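Local coordinates for protein alcohol dehydrogenase (Thermus sp., PDB 4CPD) that probably catalyses the NAD+-dependent oxidation of alcohols to aldehydes or ketones, and the reverse reduction, as a zinc-containing medium-chain dehydrogenase, at residues 152-157 / 311-316; 156-161 / 185-190. One frame throughout, in Å; residues are numbered along the deposited sequence.

Contact 1: residues 152-157 / 311-316; sequences DILSTA and LQPERI. With ZN (zinc ion), chain E; NAD (nicotinamide-adenine-dinucleotide), chain G.
L154 has CG anti to its backbone N (chi1 179°) and carries CD2 outward at the end of an extended branch. L311 has CG anti to its carbonyl carbon (chi1 -66°), and its CD1 is likewise the extended branch. The methyls meet side by side rather than end on, with L154 CD2 lying 4.2 Å from L311 CD1. The same methyl of L154 also touches the proline ring, and L154 CD2 to P313 CG is again 4.2 Å. The contact is small and purely apolar. V302 and L306 of helix 295-307 and V187 of helix 179-190 also pack on L154.

This is a point where the chain passes between the two domains of a medium-chain dehydrogenase. Helix 153-163 leads from the zinc site into the Rossmann domain. The 3-10 turn at 313-316 follows the last Rossmann helix and leads back to strand 319-322 of the other sheet. R315 NH1 donates to OE1 of Q312, the residue just before this turn, and the acceptor lies in the guanidinium plane. E314 forms a salt bridge with R146.

The other face of helix 153-163 serves the active site. D152 OD2 binds the zinc ion at 1.9 Å, with C38, H59 and a water as the other ligands. D152 OD1 is turned to the nicotinamide and lies 3.4 Å from NAD C5N. T156 OG1 donates to D152 O at 2.9 Å from above the carbonyl plane. T156 N also donates to D152 O, so two bonds grip this carbonyl just ahead of the helix. The same T156 OG1 is 3.4 Å from NAD C4N, the ring carbon that exchanges hydride.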
loop_
_atom_site.group_PDB
_atom_site.type_symbol
_atom_site.label_atom_id
_atom_site.label_comp_id
_atom_site.label_asym_id
_atom_site.label_seq_id
_atom_site.Cartn_x
_atom_site.Cartn_y
_atom_site.Cartn_z
ATOM N N ASP A 152 -18.687 -12.720 -4.239
ATOM C CA ASP A 152 -18.493 -11.791 -3.109
ATOM C C ASP A 152 -17.386 -12.229 -2.174
ATOM O O ASP A 152 -16.244 -11.853 -2.389
ATOM C CB ASP A 152 -19.840 -11.539 -2.408
ATOM C CG ASP A 152 -19.747 -10.629 -1.250
ATOM O OD1 ASP A 152 -18.637 -10.205 -0.873
ATOM O OD2 ASP A 152 -20.815 -10.362 -0.672
ATOM N N ILE A 153 -17.688 -13.015 -1.156
ATOM C CA ILE A 153 -16.718 -13.172 -0.060
ATOM C C ILE A 153 -15.390 -13.919 -0.391
ATOM O O ILE A 153 -14.354 -13.629 0.202
ATOM C CB ILE A 153 -17.353 -13.781 1.184
ATOM C CG1 ILE A 153 -17.932 -15.154 0.879
ATOM C CG2 ILE A 153 -18.450 -12.879 1.733
ATOM C CD1 ILE A 153 -18.139 -15.943 2.156
ATOM N N LEU A 154 -15.418 -14.851 -1.343
ATOM C CA LEU A 154 -14.203 -15.540 -1.750
ATOM C C LEU A 154 -13.308 -14.620 -2.579
ATOM O O LEU A 154 -12.111 -14.529 -2.360
ATOM C CB LEU A 154 -14.522 -16.826 -2.525
ATOM C CG LEU A 154 -13.319 -17.626 -3.016
ATOM C CD1 LEU A 154 -12.336 -17.890 -1.878
ATOM C CD2 LEU A 154 -13.759 -18.927 -3.630
ATOM N N SER A 155 -13.888 -13.931 -3.543
ATOM C CA SER A 155 -13.101 -13.017 -4.376
ATOM C C SER A 155 -12.578 -11.825 -3.560
ATOM O O SER A 155 -11.556 -11.254 -3.887
ATOM C CB SER A 155 -13.943 -12.543 -5.555
ATOM O OG SER A 155 -14.241 -13.623 -6.417
ATOM N N THR A 156 -13.290 -11.477 -2.499
ATOM C CA THR A 156 -12.861 -10.434 -1.595
ATOM C C THR A 156 -11.575 -10.847 -0.880
ATOM O O THR A 156 -10.588 -10.112 -0.865
ATOM C CB THR A 156 -13.988 -10.094 -0.580
ATOM O OG1 THR A 156 -15.062 -9.469 -1.279
ATOM C CG2 THR A 156 -13.534 -9.147 0.454
ATOM N N ALA A 157 -11.610 -12.014 -0.263
ATOM C CA ALA A 157 -10.444 -12.545 0.444
ATOM C C ALA A 157 -9.270 -12.827 -0.534
ATOM O O ALA A 157 -8.133 -12.485 -0.286
ATOM C CB ALA A 157 -10.839 -13.812 1.159
ATOM N N LEU A 311 -10.628 -25.193 -4.167
ATOM C CA LEU A 311 -11.319 -24.496 -3.087
ATOM C C LEU A 311 -12.750 -24.982 -2.924
ATOM O O LEU A 311 -13.497 -25.218 -3.899
ATOM C CB LEU A 311 -11.311 -22.994 -3.371
ATOM C CG LEU A 311 -9.942 -22.319 -3.346
ATOM C CD1 LEU A 311 -10.017 -20.911 -3.904
ATOM C CD2 LEU A 311 -9.418 -22.304 -1.929
ATOM N N GLN A 312 -13.154 -25.073 -1.669
ATOM C CA GLN A 312 -14.455 -25.625 -1.314
ATOM C C GLN A 312 -15.140 -24.744 -0.296
ATOM O O GLN A 312 -15.387 -25.154 0.825
ATOM C CB GLN A 312 -14.260 -27.033 -0.767
ATOM C CG GLN A 312 -13.260 -27.813 -1.592
ATOM C CD GLN A 312 -13.280 -29.278 -1.266
ATOM O OE1 GLN A 312 -13.339 -29.664 -0.093
ATOM N NE2 GLN A 312 -13.224 -30.116 -2.305
ATOM N N PRO A 313 -15.461 -23.522 -0.699
ATOM C CA PRO A 313 -16.021 -22.576 0.253
ATOM C C PRO A 313 -17.355 -22.982 0.841
ATOM O O PRO A 313 -17.635 -22.617 1.968
ATOM C CB PRO A 313 -16.227 -21.316 -0.594
ATOM C CG PRO A 313 -16.357 -21.809 -2.013
ATOM C CD PRO A 313 -15.425 -22.988 -2.081
ATOM N N GLU A 314 -18.179 -23.709 0.087
ATOM C CA GLU A 314 -19.510 -24.139 0.586
ATOM C C GLU A 314 -19.464 -24.924 1.913
ATOM O O GLU A 314 -20.454 -24.962 2.639
ATOM C CB GLU A 314 -20.309 -24.948 -0.464
ATOM C CG GLU A 314 -19.877 -26.401 -0.639
ATOM C CD GLU A 314 -18.622 -26.541 -1.467
ATOM O OE1 GLU A 314 -17.951 -25.506 -1.773
ATOM O OE2 GLU A 314 -18.312 -27.694 -1.823
ATOM N N ARG A 315 -18.322 -25.513 2.244
ATOM C CA ARG A 315 -18.197 -26.188 3.522
ATOM C C ARG A 315 -18.545 -25.292 4.720
ATOM O O ARG A 315 -18.852 -25.781 5.793
ATOM C CB ARG A 315 -16.783 -26.741 3.727
ATOM C CG ARG A 315 -16.198 -27.499 2.560
ATOM C CD ARG A 315 -15.115 -28.450 3.030
ATOM N NE ARG A 315 -15.732 -29.704 3.474
ATOM C CZ ARG A 315 -15.655 -30.880 2.846
ATOM N NH1 ARG A 315 -14.945 -31.022 1.727
ATOM N NH2 ARG A 315 -16.292 -31.935 3.350
ATOM N N ILE A 316 -18.474 -23.987 4.580
ATOM C CA ILE A 316 -18.756 -23.144 5.743
ATOM C C ILE A 316 -20.243 -22.857 5.914
ATOM O O ILE A 316 -20.650 -22.293 6.919
ATOM C CB ILE A 316 -17.969 -21.820 5.744
ATOM C CG1 ILE A 316 -18.541 -20.840 4.732
ATOM C CG2 ILE A 316 -16.494 -22.087 5.465
ATOM C CD1 ILE A 316 -18.341 -19.408 5.174
HETATM ZN ZN ZN E . -21.202 -9.139 0.753
HETATM P PA NAD G . -18.935 -11.364 10.237
HETATM O O1A NAD G . -19.876 -12.554 10.044
HETATM O O2A NAD G . -19.378 -10.196 11.113
HETATM O O5B NAD G . -17.456 -11.802 10.727
HETATM C C5B NAD G . -16.698 -10.973 11.608
HETATM C C4B NAD G . -15.794 -11.835 12.484
HETATM O O4B NAD G . -14.817 -11.012 13.135
HETATM C C3B NAD G . -16.598 -12.556 13.572
HETATM O O3B NAD G . -16.213 -13.930 13.738
HETATM C C2B NAD G . -16.260 -11.800 14.825
HETATM O O2B NAD G . -16.337 -12.630 15.988
HETATM C C1B NAD G . -14.846 -11.346 14.520
HETATM N N9A NAD G . -14.500 -10.191 15.349
HETATM C C8A NAD G . -15.308 -9.138 15.590
HETATM N N7A NAD G . -14.667 -8.267 16.405
HETATM C C5A NAD G . -13.439 -8.766 16.680
HETATM C C6A NAD G . -12.260 -8.342 17.461
HETATM N N6A NAD G . -12.308 -7.171 18.115
HETATM N N1A NAD G . -11.162 -9.142 17.505
HETATM C C2A NAD G . -11.123 -10.315 16.844
HETATM N N3A NAD G . -12.169 -10.762 16.108
HETATM C C4A NAD G . -13.329 -10.047 15.986
HETATM O O3 NAD G . -18.589 -10.709 8.794
HETATM P PN NAD G . -18.027 -11.427 7.454
HETATM O O1N NAD G . -19.268 -11.896 6.719
HETATM O O2N NAD G . -16.825 -12.329 7.756
HETATM O O5D NAD G . -17.386 -10.151 6.695
HETATM C C5D NAD G . -16.078 -9.722 7.125
HETATM C C4D NAD G . -15.826 -8.218 7.059
HETATM O O4D NAD G . -15.417 -7.892 5.724
HETATM C C3D NAD G . -17.051 -7.354 7.368
HETATM O O3D NAD G . -16.603 -6.143 8.001
HETATM C C2D NAD G . -17.670 -7.110 5.989
HETATM O O2D NAD G . -18.544 -5.957 5.883
HETATM C C1D NAD G . -16.395 -6.997 5.150
HETATM N N1N NAD G . -16.590 -7.248 3.713
HETATM C C2N NAD G . -15.912 -6.419 2.914
HETATM C C3N NAD G . -15.978 -6.513 1.532
HETATM C C7N NAD G . -15.149 -5.526 0.760
HETATM O O7N NAD G . -15.464 -5.173 -0.365
HETATM N N7N NAD G . -14.031 -5.065 1.354
HETATM C C4N NAD G . -16.777 -7.514 0.954
HETATM C C5N NAD G . -17.485 -8.378 1.798
HETATM C C6N NAD G . -17.376 -8.226 3.190
HETATM O O HOH W 1 -19.806 -7.103 0.559
#

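Contact 2: residues 156-161 / 185-190; sequences TAYGGL and IEVAQV. With NAD (nicotinamide-adenine-dinucleotide), chain G.
In the Rossmann domain, helix 179-190, which follows the glycine-rich turn at NAD, packs on helix 153-163, where Y158 and L161 meet V187. The short axes are 9.4 Å apart and cross at -49°. V187 CG1 is anti to its backbone N (chi1 170°), which carries this methyl across to both partners. V187 CG1 lies 3.6 Å from L161 CD1 and 3.8 Å from Y158 CD1. The Y158 and V187 side chains cross at about a right angle, while L161 and V187 run past each other in opposite directions. L161 CD1 also reaches A188 CB at 4.3 Å. Y158 continues onto A301, V302 and L305 of helix 295-307.

At the start of the segment T156 turns to the cofactor, V266 and A293 instead. T156 CG2 is 3.8 Å from NAD C3N. With an alanine here, OG1 and CG2 are gone, which would probably leave a gap beside NAD C4N and C3N and cost the D152 carbonyl its second bond. G160 O accepts from S264 OG. Across the two helices the side chains meet through methyl and ring carbons, so their mutual position probably rests on shape and burial rather than on directed bonds.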
loop_
_atom_site.group_PDB
_atom_site.type_symbol
_atom_site.label_atom_id
_atom_site.label_comp_id
_atom_site.label_asym_id
_atom_site.label_seq_id
_atom_site.Cartn_x
_atom_site.Cartn_y
_atom_site.Cartn_z
ATOM N N THR A 156 -13.290 -11.477 -2.499
ATOM C CA THR A 156 -12.861 -10.434 -1.595
ATOM C C THR A 156 -11.575 -10.847 -0.880
ATOM O O THR A 156 -10.588 -10.112 -0.865
ATOM C CB THR A 156 -13.988 -10.094 -0.580
ATOM O OG1 THR A 156 -15.062 -9.469 -1.279
ATOM C CG2 THR A 156 -13.534 -9.147 0.454
ATOM N N ALA A 157 -11.610 -12.014 -0.263
ATOM C CA ALA A 157 -10.444 -12.545 0.444
ATOM C C ALA A 157 -9.270 -12.827 -0.534
ATOM O O ALA A 157 -8.133 -12.485 -0.286
ATOM C CB ALA A 157 -10.839 -13.812 1.159
ATOM N N TYR A 158 -9.570 -13.465 -1.645
ATOM C CA TYR A 158 -8.586 -13.731 -2.683
ATOM C C TYR A 158 -7.908 -12.413 -3.065
ATOM O O TYR A 158 -6.670 -12.296 -3.034
ATOM C CB TYR A 158 -9.292 -14.334 -3.884
ATOM C CG TYR A 158 -8.395 -14.787 -4.949
ATOM C CD1 TYR A 158 -7.804 -16.034 -4.881
ATOM C CD2 TYR A 158 -8.136 -13.984 -6.072
ATOM C CE1 TYR A 158 -6.955 -16.485 -5.905
ATOM C CE2 TYR A 158 -7.304 -14.418 -7.100
ATOM C CZ TYR A 158 -6.711 -15.668 -7.020
ATOM O OH TYR A 158 -5.864 -16.091 -8.028
ATOM N N GLY A 159 -8.726 -11.419 -3.405
ATOM C CA GLY A 159 -8.241 -10.121 -3.855
ATOM C C GLY A 159 -7.335 -9.518 -2.791
ATOM O O GLY A 159 -6.219 -9.058 -3.088
ATOM N N GLY A 160 -7.799 -9.560 -1.548
ATOM C CA GLY A 160 -7.029 -9.039 -0.449
ATOM C C GLY A 160 -5.640 -9.621 -0.437
ATOM O O GLY A 160 -4.660 -8.895 -0.260
ATOM N N LEU A 161 -5.559 -10.937 -0.639
ATOM C CA LEU A 161 -4.294 -11.654 -0.570
ATOM C C LEU A 161 -3.431 -11.419 -1.791
ATOM O O LEU A 161 -2.199 -11.284 -1.659
ATOM C CB LEU A 161 -4.511 -13.139 -0.398
ATOM C CG LEU A 161 -5.146 -13.513 0.926
ATOM C CD1 LEU A 161 -5.592 -14.970 0.878
ATOM C CD2 LEU A 161 -4.185 -13.259 2.060
ATOM N N ILE A 185 -8.163 -17.855 4.818
ATOM C CA ILE A 185 -7.372 -18.978 5.314
ATOM C C ILE A 185 -7.211 -20.074 4.261
ATOM O O ILE A 185 -6.102 -20.470 3.930
ATOM C CB ILE A 185 -7.973 -19.566 6.579
ATOM C CG1 ILE A 185 -7.796 -18.589 7.718
ATOM C CG2 ILE A 185 -7.265 -20.844 6.952
ATOM C CD1 ILE A 185 -8.702 -18.877 8.899
ATOM N N GLU A 186 -8.318 -20.550 3.722
ATOM C CA GLU A 186 -8.267 -21.603 2.711
ATOM C C GLU A 186 -7.403 -21.170 1.542
ATOM O O GLU A 186 -6.568 -21.924 1.110
ATOM C CB GLU A 186 -9.673 -21.947 2.223
ATOM C CG GLU A 186 -9.797 -23.295 1.529
ATOM C CD GLU A 186 -11.232 -23.634 1.105
ATOM O OE1 GLU A 186 -12.198 -22.980 1.546
ATOM O OE2 GLU A 186 -11.402 -24.587 0.336
ATOM N N VAL A 187 -7.623 -19.959 1.028
ATOM C CA VAL A 187 -6.896 -19.467 -0.147
ATOM C C VAL A 187 -5.420 -19.417 0.180
ATOM O O VAL A 187 -4.581 -19.887 -0.602
ATOM C CB VAL A 187 -7.330 -18.051 -0.556
ATOM C CG1 VAL A 187 -6.393 -17.486 -1.623
ATOM C CG2 VAL A 187 -8.765 -18.040 -1.055
ATOM N N ALA A 188 -5.096 -18.846 1.335
ATOM C CA ALA A 188 -3.695 -18.696 1.702
ATOM C C ALA A 188 -2.988 -20.050 1.620
ATOM O O ALA A 188 -1.897 -20.178 1.053
ATOM C CB ALA A 188 -3.564 -18.100 3.082
ATOM N N GLN A 189 -3.646 -21.068 2.152
ATOM C CA GLN A 189 -3.188 -22.469 2.017
ATOM C C GLN A 189 -2.839 -22.855 0.593
ATOM O O GLN A 189 -1.726 -23.182 0.292
ATOM C CB GLN A 189 -4.266 -23.430 2.492
ATOM C CG GLN A 189 -3.727 -24.793 2.839
ATOM C CD GLN A 189 -3.020 -24.767 4.176
ATOM O OE1 GLN A 189 -3.360 -23.970 5.038
ATOM N NE2 GLN A 189 -2.030 -25.637 4.353
ATOM N N VAL A 190 -3.787 -22.740 -0.299
ATOM C CA VAL A 190 -3.571 -23.129 -1.684
ATOM C C VAL A 190 -2.541 -22.233 -2.433
ATOM O O VAL A 190 -1.971 -22.657 -3.440
ATOM C CB VAL A 190 -4.946 -23.159 -2.375
ATOM C CG1 VAL A 190 -4.836 -23.320 -3.887
ATOM C CG2 VAL A 190 -5.787 -24.252 -1.727
HETATM P PA NAD G . -18.935 -11.364 10.237
HETATM O O1A NAD G . -19.876 -12.554 10.044
HETATM O O2A NAD G . -19.378 -10.196 11.113
HETATM O O5B NAD G . -17.456 -11.802 10.727
HETATM C C5B NAD G . -16.698 -10.973 11.608
HETATM C C4B NAD G . -15.794 -11.835 12.484
HETATM O O4B NAD G . -14.817 -11.012 13.135
HETATM C C3B NAD G . -16.598 -12.556 13.572
HETATM O O3B NAD G . -16.213 -13.930 13.738
HETATM C C2B NAD G . -16.260 -11.800 14.825
HETATM O O2B NAD G . -16.337 -12.630 15.988
HETATM C C1B NAD G . -14.846 -11.346 14.520
HETATM N N9A NAD G . -14.500 -10.191 15.349
HETATM C C8A NAD G . -15.308 -9.138 15.590
HETATM N N7A NAD G . -14.667 -8.267 16.405
HETATM C C5A NAD G . -13.439 -8.766 16.680
HETATM C C6A NAD G . -12.260 -8.342 17.461
HETATM N N6A NAD G . -12.308 -7.171 18.115
HETATM N N1A NAD G . -11.162 -9.142 17.505
HETATM C C2A NAD G . -11.123 -10.315 16.844
HETATM N N3A NAD G . -12.169 -10.762 16.108
HETATM C C4A NAD G . -13.329 -10.047 15.986
HETATM O O3 NAD G . -18.589 -10.709 8.794
HETATM P PN NAD G . -18.027 -11.427 7.454
HETATM O O1N NAD G . -19.268 -11.896 6.719
HETATM O O2N NAD G . -16.825 -12.329 7.756
HETATM O O5D NAD G . -17.386 -10.151 6.695
HETATM C C5D NAD G . -16.078 -9.722 7.125
HETATM C C4D NAD G . -15.826 -8.218 7.059
HETATM O O4D NAD G . -15.417 -7.892 5.724
HETATM C C3D NAD G . -17.051 -7.354 7.368
HETATM O O3D NAD G . -16.603 -6.143 8.001
HETATM C C2D NAD G . -17.670 -7.110 5.989
HETATM O O2D NAD G . -18.544 -5.957 5.883
HETATM C C1D NAD G . -16.395 -6.997 5.150
HETATM N N1N NAD G . -16.590 -7.248 3.713
HETATM C C2N NAD G . -15.912 -6.419 2.914
HETATM C C3N NAD G . -15.978 -6.513 1.532
HETATM C C7N NAD G . -15.149 -5.526 0.760
HETATM O O7N NAD G . -15.464 -5.173 -0.365
HETATM N N7N NAD G . -14.031 -5.065 1.354
HETATM C C4N NAD G . -16.777 -7.514 0.954
HETATM C C5N NAD G . -17.485 -8.378 1.798
HETATM C C6N NAD G . -17.376 -8.226 3.190
#

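How the contacts relate
Both contacts are buried and both use helix 153-163, sharing T156 and A157. Their centres are 9 Å apart. Contact 1 sets the first turn of this helix against a loop that leaves the Rossmann domain. Contact 2 lies between two helices, with the parallel sheet beside them. Each reaches the surface at an edge, contact 1 at Q312 to R315 and contact 2 at Y158 and the end of helix 179-190. Across the segments the chemistry is apolar in each case, but contact 1 has the zinc ligand at its helix end. The two also meet: L154 CD1 packs on V187 CG2 at 3.7 Å, and E186 OE2 probably accepts a hydrogen bond from Q312 N at 2.7 Å.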